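Local coordinates for protein 2',5'-phosphodiesterase 12 (Homo sapiens, PDB 4Z0V) that belongs to the endonuclease/exonuclease/phosphatase family of DNase I-like fold, carries a bound magnesium ion, and has a separate N-terminal domain of the E-set clan, at residues 380-384 with 385-389; 142-145 with 146-150; 294-297 with 298-302; 110-113 with 114-117. All blocks are in the same frame, centred on the assembly; numbering follows the deposited sequence.

Contact 1: 380-384 with 385-389; sequences YTNYV and GGFHG
Gly389 O is gripped by two consecutive backbone N-H groups. Thr381 N reaches it over 2.9 Å from above the carbonyl plane, while Asn382 N, at 3.1 Å from Gly389 O, comes almost straight down the C=O bond with a more bent N-H...O angle of 138°. Two residues facing one in this way make a classic beta bulge. Beyond it the strands run antiparallel: Gly389 N returns a bond to Asn382 O, and Val384 and Phe387 form the last hydrogen-bonded pair before a type II turn from Val384 to Phe387, with Gly385 and Gly386 at its corners. This is a tight beta hairpin whose second arm is the start of the long strand 387-397, which goes on into a mixed sheet of the DNase I-like fold. On one side Tyr380, Tyr383 and His388 form an aromatic cluster. The Tyr383 ring puts CD2 over the centre of the Tyr380 ring, 3.4 Å above its plane, and the same CD2 lies 3.4 Å from His388 CB. Tyr380 turns its edge toward the imidazole face in an offset edge-to-face pair, planes at 70°, while its hydroxyl is bonded to His412. On the other side Asn382, with CG anti to its backbone N (chi1 173°), brings OD1 in at the edge of the Phe387 ring, 3.2 Å from Phe387 CD2 and in the ring plane. The Asn382 side chain is about 6 Å from the magnesium ion. Val384 CG2 packs 3.9 Å from Phe387 CB on that same side.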
# COMPACT_ATOMS: atom_id res chain seq x y z
N TYR A 380 10.84 14.88 1.79
CA TYR A 380 10.56 14.06 0.61
C TYR A 380 9.94 12.72 1.03
O TYR A 380 10.15 12.26 2.15
CB TYR A 380 11.83 13.79 -0.26
CG TYR A 380 13.01 13.30 0.57
CD1 TYR A 380 13.09 11.97 0.98
CD2 TYR A 380 14.05 14.16 0.91
CE1 TYR A 380 14.15 11.52 1.76
CE2 TYR A 380 15.12 13.71 1.69
CZ TYR A 380 15.15 12.40 2.14
OH TYR A 380 16.19 11.95 2.91
N THR A 381 9.19 12.12 0.12
CA THR A 381 8.62 10.77 0.28
C THR A 381 9.10 9.92 -0.89
O THR A 381 8.80 8.74 -0.98
CB THR A 381 7.07 10.81 0.38
OG1 THR A 381 6.55 11.29 -0.86
CG2 THR A 381 6.57 11.69 1.52
N ASN A 382 9.82 10.54 -1.83
CA ASN A 382 10.38 9.89 -3.00
C ASN A 382 11.81 10.41 -3.14
O ASN A 382 11.99 11.62 -3.13
CB ASN A 382 9.53 10.19 -4.22
CG ASN A 382 10.12 9.69 -5.54
OD1 ASN A 382 10.40 10.47 -6.41
ND2 ASN A 382 10.19 8.39 -5.75
N TYR A 383 12.82 9.51 -3.18
CA TYR A 383 14.21 10.01 -3.23
C TYR A 383 15.04 9.13 -4.17
O TYR A 383 15.40 8.01 -3.82
CB TYR A 383 14.80 10.02 -1.81
CG TYR A 383 16.10 10.79 -1.72
CD1 TYR A 383 17.31 10.20 -2.06
CD2 TYR A 383 16.11 12.13 -1.35
CE1 TYR A 383 18.51 10.90 -1.97
CE2 TYR A 383 17.30 12.86 -1.29
CZ TYR A 383 18.49 12.23 -1.61
OH TYR A 383 19.67 12.93 -1.60
N VAL A 384 15.29 9.63 -5.37
CA VAL A 384 16.00 8.86 -6.39
C VAL A 384 17.18 9.69 -6.95
O VAL A 384 17.33 10.85 -6.58
CB VAL A 384 15.04 8.39 -7.52
CG1 VAL A 384 14.05 7.37 -6.98
CG2 VAL A 384 14.29 9.57 -8.16
N GLY A 385 17.98 9.08 -7.79
CA GLY A 385 19.06 9.82 -8.45
C GLY A 385 18.40 10.83 -9.37
O GLY A 385 17.56 10.45 -10.19
N GLY A 386 18.67 12.11 -9.16
CA GLY A 386 18.12 13.16 -10.00
C GLY A 386 16.82 13.80 -9.55
O GLY A 386 16.38 14.78 -10.16
N PHE A 387 16.18 13.26 -8.49
CA PHE A 387 14.92 13.84 -8.04
C PHE A 387 14.59 13.46 -6.62
O PHE A 387 14.79 12.32 -6.22
CB PHE A 387 13.74 13.36 -8.94
CG PHE A 387 12.40 13.91 -8.48
CD1 PHE A 387 12.01 15.20 -8.83
CD2 PHE A 387 11.55 13.15 -7.68
CE1 PHE A 387 10.79 15.72 -8.36
CE2 PHE A 387 10.34 13.67 -7.22
CZ PHE A 387 9.97 14.96 -7.56
N HIS A 388 14.02 14.41 -5.89
CA HIS A 388 13.39 14.10 -4.61
C HIS A 388 12.19 15.03 -4.44
O HIS A 388 12.17 16.14 -4.98
CB HIS A 388 14.34 14.13 -3.40
CG HIS A 388 14.83 15.48 -3.03
ND1 HIS A 388 16.05 15.95 -3.48
CD2 HIS A 388 14.26 16.44 -2.25
CE1 HIS A 388 16.19 17.16 -2.95
NE2 HIS A 388 15.13 17.50 -2.22
N GLY A 389 11.20 14.56 -3.71
CA GLY A 389 10.04 15.39 -3.47
C GLY A 389 9.04 14.71 -2.58
O GLY A 389 9.05 13.47 -2.44

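Contact 2: 142-145 with 146-150; sequences EFSR and TVLYP
Phe143, with CG trans to the backbone N (chi1 -175°), carries its ring forward along the helix to Val147 and Leu148; Thr146 holds OG1 between its backbone N and carbonyl carbon (chi1 66°), which sets it against Glu142 O. Thr146 OG1 gives a 2.8 Å hydrogen bond to Glu142 O from above the carbonyl plane. The same oxygen also receives Thr146 N, nearly in line with the C=O bond, so one residue grips it twice. Val147 CB sits over one face of the Phe143 ring, offset toward the rim, in a CH-pi contact 4.0 Å from the ring centroid, with Val147 CG1 3.7 Å from Phe143 CZ. Leu148 comes in obliquely, its CD2 3.7 Å from Phe143 CE2. The backbone widens here: Phe143 O accepts from Val147 N at 2.8 Å and also from Leu148 N at 3.1 Å, and Ser144 O takes Tyr149 N, five residues on. Tyr149 is the first residue to leave helical angles, and its ring carries Leu148 CB over the centre of one face, while its CE2 lies 4.0 Å from Ser144 CB. The polar ends are held from outside, Ser144 OG by Tyr138 O and Tyr149 OH by Asp429. What results is a short helix, 142-148, ending in a pi-type turn that delivers Tyr149 to the neighbourhood of the magnesium site, its side chain about 5 Å from the ion.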
# COMPACT_ATOMS: atom_id res chain seq x y z
N GLU A 142 15.65 -3.07 -18.00
CA GLU A 142 17.04 -2.65 -18.14
C GLU A 142 17.16 -1.13 -17.87
O GLU A 142 18.11 -0.69 -17.22
CB GLU A 142 17.53 -3.00 -19.56
CG GLU A 142 19.00 -2.68 -19.80
CD GLU A 142 19.44 -2.94 -21.23
OE1 GLU A 142 19.42 -1.98 -22.04
OE2 GLU A 142 19.75 -4.11 -21.55
N PHE A 143 16.18 -0.35 -18.34
CA PHE A 143 16.14 1.10 -18.12
C PHE A 143 16.09 1.41 -16.61
O PHE A 143 16.85 2.25 -16.13
CB PHE A 143 14.92 1.69 -18.84
CG PHE A 143 14.86 3.19 -18.78
CD1 PHE A 143 15.55 3.97 -19.70
CD2 PHE A 143 14.09 3.83 -17.82
CE1 PHE A 143 15.47 5.36 -19.66
CE2 PHE A 143 14.02 5.23 -17.77
CZ PHE A 143 14.72 5.98 -18.69
N SER A 144 15.25 0.69 -15.83
CA SER A 144 15.24 0.91 -14.39
C SER A 144 16.57 0.58 -13.73
O SER A 144 17.05 1.34 -12.90
CB SER A 144 14.13 0.10 -13.72
OG SER A 144 12.91 0.71 -14.09
N ARG A 145 17.18 -0.52 -14.12
CA ARG A 145 18.43 -0.99 -13.53
C ARG A 145 19.62 -0.11 -13.88
O ARG A 145 20.44 0.13 -13.02
CB ARG A 145 18.72 -2.44 -13.96
CG ARG A 145 17.63 -3.41 -13.46
CD ARG A 145 17.86 -4.88 -13.81
NE ARG A 145 17.41 -5.24 -15.15
CZ ARG A 145 18.25 -5.50 -16.16
NH1 ARG A 145 19.56 -5.43 -15.97
NH2 ARG A 145 17.78 -5.83 -17.35
N THR A 146 19.69 0.39 -15.13
CA THR A 146 20.87 1.13 -15.59
C THR A 146 20.71 2.64 -15.64
O THR A 146 21.72 3.33 -15.53
CB THR A 146 21.30 0.62 -16.98
OG1 THR A 146 20.29 0.95 -17.93
CG2 THR A 146 21.57 -0.88 -17.01
N VAL A 147 19.49 3.16 -15.85
CA VAL A 147 19.29 4.63 -15.95
C VAL A 147 18.66 5.18 -14.66
O VAL A 147 19.14 6.18 -14.13
CB VAL A 147 18.45 5.03 -17.21
CG1 VAL A 147 18.13 6.54 -17.24
CG2 VAL A 147 19.14 4.61 -18.51
N LEU A 148 17.58 4.55 -14.16
CA LEU A 148 16.88 5.07 -12.98
C LEU A 148 17.58 4.77 -11.66
O LEU A 148 17.70 5.66 -10.84
CB LEU A 148 15.44 4.54 -12.90
CG LEU A 148 14.46 4.86 -14.04
CD1 LEU A 148 13.06 4.34 -13.70
CD2 LEU A 148 14.36 6.35 -14.30
N TYR A 149 18.01 3.51 -11.44
CA TYR A 149 18.57 3.13 -10.15
C TYR A 149 19.95 2.45 -10.31
O TYR A 149 20.17 1.38 -9.75
CB TYR A 149 17.57 2.18 -9.43
CG TYR A 149 16.11 2.57 -9.56
CD1 TYR A 149 15.64 3.77 -9.03
CD2 TYR A 149 15.19 1.72 -10.17
CE1 TYR A 149 14.29 4.12 -9.10
CE2 TYR A 149 13.83 2.05 -10.25
CZ TYR A 149 13.39 3.26 -9.72
OH TYR A 149 12.07 3.62 -9.81
N PRO A 150 20.93 3.08 -11.02
CA PRO A 150 22.23 2.40 -11.22
C PRO A 150 23.03 2.19 -9.94
O PRO A 150 23.85 1.27 -9.86
CB PRO A 150 22.96 3.32 -12.19
CG PRO A 150 22.33 4.68 -12.00
CD PRO A 150 20.89 4.37 -11.73

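Contact 3: 294-297 with 298-302; sequences GGYI and RLIQM
Gln301 N bonds Ile297 O at 2.8 Å with an N-H...O angle of 163°, and Arg298 N reaches Gly294 O at 3.0 Å, nearly in line with the C=O bond. Between them, Leu299 N to Gly295 O and Ile300 N to Tyr296 O complete an unbroken run of i to i+4 bonds. The Arg298 side chain, bent at its third torsion (chi3 -78°), folds back so that its guanidinium lies with one face over the opening peptide: Gly294 C is 3.5 Å above the plane, toward the rim, and Arg298 NH1 stands 3.4 Å from Gly295 N, a pair of donors that do not bond. The group gets its polar partners beyond these residues, with NH2 bonding to the backbone oxygens of Tyr289 and His291, so it ties the loop ahead of the helix to the first turn. Gln301 runs alongside Ile297, pointing the same way; its CG rests 3.2 Å from Ile297 O and NE2 approaches Ile297 CG2 at 3.9 Å. Its amide is held at both ends, OE1 by Tyr289 N and NE2 by Ser264 OG. Farther out, Ile297 CG1 lies over one face of the Tyr296 ring, toward its rim, 3.5 Å above the plane, and Ile300 CD1 meets the ring's edge, 4.2 Å from Tyr296 CD1. The Tyr296 hydroxyl bonds to Glu359. All of this is buried. It is the N-terminal start of helix 295-316, with Gly294 at the N-cap position, in the beta-alpha-beta unit joining strands 280-287 and 322-327.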
# COMPACT_ATOMS: atom_id res chain seq x y z
N GLY A 294 2.16 17.73 -15.64
CA GLY A 294 0.75 17.36 -15.52
C GLY A 294 -0.02 17.97 -14.37
O GLY A 294 -1.01 17.37 -13.94
N GLY A 295 0.39 19.15 -13.89
CA GLY A 295 -0.28 19.83 -12.78
C GLY A 295 -1.78 20.02 -13.00
O GLY A 295 -2.58 19.76 -12.09
N TYR A 296 -2.18 20.46 -14.23
CA TYR A 296 -3.61 20.69 -14.47
C TYR A 296 -4.38 19.36 -14.48
O TYR A 296 -5.55 19.33 -14.13
CB TYR A 296 -3.88 21.48 -15.78
CG TYR A 296 -3.74 20.69 -17.07
CD1 TYR A 296 -4.81 19.98 -17.59
CD2 TYR A 296 -2.55 20.71 -17.80
CE1 TYR A 296 -4.70 19.26 -18.78
CE2 TYR A 296 -2.42 19.99 -18.98
CZ TYR A 296 -3.50 19.27 -19.48
OH TYR A 296 -3.38 18.58 -20.66
N ILE A 297 -3.72 18.29 -14.95
CA ILE A 297 -4.35 16.96 -15.02
C ILE A 297 -4.64 16.48 -13.59
O ILE A 297 -5.74 16.00 -13.33
CB ILE A 297 -3.48 15.96 -15.80
CG1 ILE A 297 -3.45 16.36 -17.30
CG2 ILE A 297 -4.01 14.51 -15.62
CD1 ILE A 297 -2.41 15.69 -18.12
N ARG A 298 -3.67 16.64 -12.68
CA ARG A 298 -3.81 16.22 -11.29
C ARG A 298 -4.91 17.03 -10.58
O ARG A 298 -5.66 16.47 -9.78
CB ARG A 298 -2.46 16.31 -10.57
CG ARG A 298 -1.52 15.21 -11.08
CD ARG A 298 -0.23 15.19 -10.28
NE ARG A 298 0.68 16.27 -10.68
CZ ARG A 298 1.56 16.17 -11.67
NH1 ARG A 298 2.39 17.18 -11.94
NH2 ARG A 298 1.62 15.06 -12.40
N LEU A 299 -5.03 18.32 -10.91
CA LEU A 299 -6.11 19.15 -10.36
C LEU A 299 -7.47 18.60 -10.78
O LEU A 299 -8.39 18.49 -9.94
CB LEU A 299 -5.95 20.60 -10.83
CG LEU A 299 -5.14 21.47 -9.89
CD1 LEU A 299 -4.56 22.71 -10.62
CD2 LEU A 299 -6.01 21.91 -8.68
N ILE A 300 -7.62 18.26 -12.07
CA ILE A 300 -8.91 17.78 -12.56
C ILE A 300 -9.17 16.39 -11.97
O ILE A 300 -10.29 16.13 -11.53
CB ILE A 300 -9.03 17.83 -14.10
CG1 ILE A 300 -9.10 19.33 -14.56
CG2 ILE A 300 -10.27 17.06 -14.61
CD1 ILE A 300 -8.59 19.53 -15.88
N GLN A 301 -8.14 15.54 -11.90
CA GLN A 301 -8.33 14.20 -11.30
C GLN A 301 -8.76 14.32 -9.82
O GLN A 301 -9.70 13.62 -9.39
CB GLN A 301 -7.06 13.35 -11.42
CG GLN A 301 -6.75 12.96 -12.84
CD GLN A 301 -5.58 12.02 -12.99
OE1 GLN A 301 -4.60 12.07 -12.23
NE2 GLN A 301 -5.58 11.26 -14.09
N MET A 302 -8.12 15.23 -9.07
CA MET A 302 -8.46 15.48 -7.67
C MET A 302 -9.90 16.01 -7.54
O MET A 302 -10.63 15.58 -6.64
CB MET A 302 -7.44 16.44 -7.02
CG MET A 302 -7.73 16.78 -5.54
SD MET A 302 -7.92 15.35 -4.44
CE MET A 302 -6.53 14.49 -4.77

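Contact 4: 110-113 with 114-117; sequences FDHR and HLYT
His114 N bonds Phe110 O at 3.0 Å as an i to i+4 bond, and the chain then tightens into i to i+3 bonds, Leu115 N to His112 O and Tyr116 N to Arg113 O, both donors standing above the carbonyl planes. Phe110 and His114 lie side by side, pointing the same way, their planes 43° apart; Phe110 CD1 comes 3.5 Å from His114 CE1. Phe110 O sits over a face of the imidazole, 3.4 Å above its plane and toward the rim. A water links the ring to the first turn, 2.8 Å from His114 ND1 and donating to Asp111 OD1 at 2.8 Å, while NE2 bonds to Glu169 O; bonds at both nitrogens should hold the ring in this rotation. The second cluster centres on His112, whose CG stands trans to the backbone N (chi1 180°), which brings the imidazole toward Leu115 and Tyr116. Tyr116 turns its edge to that ring in an offset edge-to-face pair, planes at 70°, and Leu115 CD1 crosses in at 3.6 Å from His112 ND1. Arg113 reaches away to Pro408 O and Ala432 O. A weakly bonded helical turn running into a 3-10 segment, 110-117 lies just ahead of strand 125-132, packed on helix 159-172 of the DNase I-like domain.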
# COMPACT_ATOMS: atom_id res chain seq x y z
N PHE A 110 13.23 0.74 7.84
CA PHE A 110 12.04 0.62 8.67
C PHE A 110 12.33 0.02 10.05
O PHE A 110 11.41 -0.02 10.87
CB PHE A 110 10.97 -0.19 7.91
CG PHE A 110 11.46 -1.50 7.33
CD1 PHE A 110 11.68 -2.61 8.14
CD2 PHE A 110 11.69 -1.63 5.96
CE1 PHE A 110 12.09 -3.83 7.59
CE2 PHE A 110 12.10 -2.85 5.40
CZ PHE A 110 12.29 -3.94 6.22
N ASP A 111 13.57 -0.48 10.33
CA ASP A 111 13.88 -1.08 11.65
C ASP A 111 13.62 -0.09 12.81
O ASP A 111 12.94 -0.45 13.77
CB ASP A 111 15.31 -1.59 11.74
CG ASP A 111 15.63 -2.74 10.81
OD1 ASP A 111 14.69 -3.43 10.36
OD2 ASP A 111 16.83 -2.96 10.54
N HIS A 112 14.12 1.15 12.69
CA HIS A 112 13.91 2.16 13.72
C HIS A 112 12.42 2.57 13.76
O HIS A 112 11.89 2.82 14.82
CB HIS A 112 14.79 3.39 13.45
CG HIS A 112 14.60 4.46 14.47
ND1 HIS A 112 15.07 4.30 15.77
CD2 HIS A 112 13.94 5.64 14.39
CE1 HIS A 112 14.72 5.40 16.42
NE2 HIS A 112 14.02 6.23 15.63
N ARG A 113 11.76 2.60 12.59
CA ARG A 113 10.35 3.00 12.49
C ARG A 113 9.46 2.03 13.24
O ARG A 113 8.49 2.47 13.86
CB ARG A 113 9.95 3.06 11.00
CG ARG A 113 10.82 4.03 10.21
CD ARG A 113 10.24 4.26 8.82
NE ARG A 113 9.17 5.25 8.85
CZ ARG A 113 8.37 5.51 7.83
NH1 ARG A 113 8.48 4.82 6.70
NH2 ARG A 113 7.46 6.47 7.92
N HIS A 114 9.84 0.75 13.29
CA HIS A 114 9.08 -0.28 13.99
C HIS A 114 9.07 -0.09 15.50
O HIS A 114 8.17 -0.59 16.16
CB HIS A 114 9.59 -1.67 13.62
CG HIS A 114 9.15 -2.11 12.26
ND1 HIS A 114 9.76 -3.17 11.63
CD2 HIS A 114 8.15 -1.64 11.46
CE1 HIS A 114 9.13 -3.32 10.47
NE2 HIS A 114 8.17 -2.40 10.32
N LEU A 115 9.98 0.76 16.04
CA LEU A 115 9.93 1.10 17.47
C LEU A 115 8.69 1.94 17.80
O LEU A 115 8.32 2.05 18.96
CB LEU A 115 11.19 1.88 17.90
CG LEU A 115 12.54 1.16 17.70
CD1 LEU A 115 13.68 2.01 18.24
CD2 LEU A 115 12.55 -0.23 18.37
N TYR A 116 8.08 2.58 16.78
CA TYR A 116 6.88 3.42 16.92
C TYR A 116 5.59 2.63 16.69
O TYR A 116 4.50 3.20 16.77
CB TYR A 116 6.93 4.58 15.92
CG TYR A 116 7.99 5.60 16.24
CD1 TYR A 116 9.33 5.37 15.93
CD2 TYR A 116 7.68 6.79 16.89
CE1 TYR A 116 10.33 6.28 16.28
CE2 TYR A 116 8.66 7.72 17.22
CZ TYR A 116 9.99 7.45 16.94
OH TYR A 116 10.95 8.38 17.24
N THR A 117 5.72 1.34 16.32
CA THR A 117 4.56 0.50 15.95
C THR A 117 4.70 -0.88 16.57
O THR A 117 4.44 -1.89 15.92
CB THR A 117 4.49 0.40 14.39
OG1 THR A 117 5.62 -0.32 13.90
CG2 THR A 117 4.38 1.75 13.70
O HOH W 1 12.37 -4.26 11.61

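Overall arrangement
Along the chain the order is contact 4, contact 2, contact 3, contact 1, and contacts 1, 2 and 3 all belong to the endonuclease/exonuclease/phosphatase part of the chain. Contacts 1 and 2 are neighbours, centres about 15 Å apart, touching where Val384 CG1 packs 3.9 Å from Tyr149 CE1; the hairpin and the end of helix 142-148 thus meet beside the magnesium ion. Contact 3, whose centre is about 21 Å from that of contact 1, begins the helix linking strands 280-287 and 322-327, and 322-327 pairs with the hairpin's strand 387-397. Contact 4 is about 22 Å from contact 1 and about 34 Å from contact 3, centre to centre, leading toward strand 125-132 of the other mixed sheet.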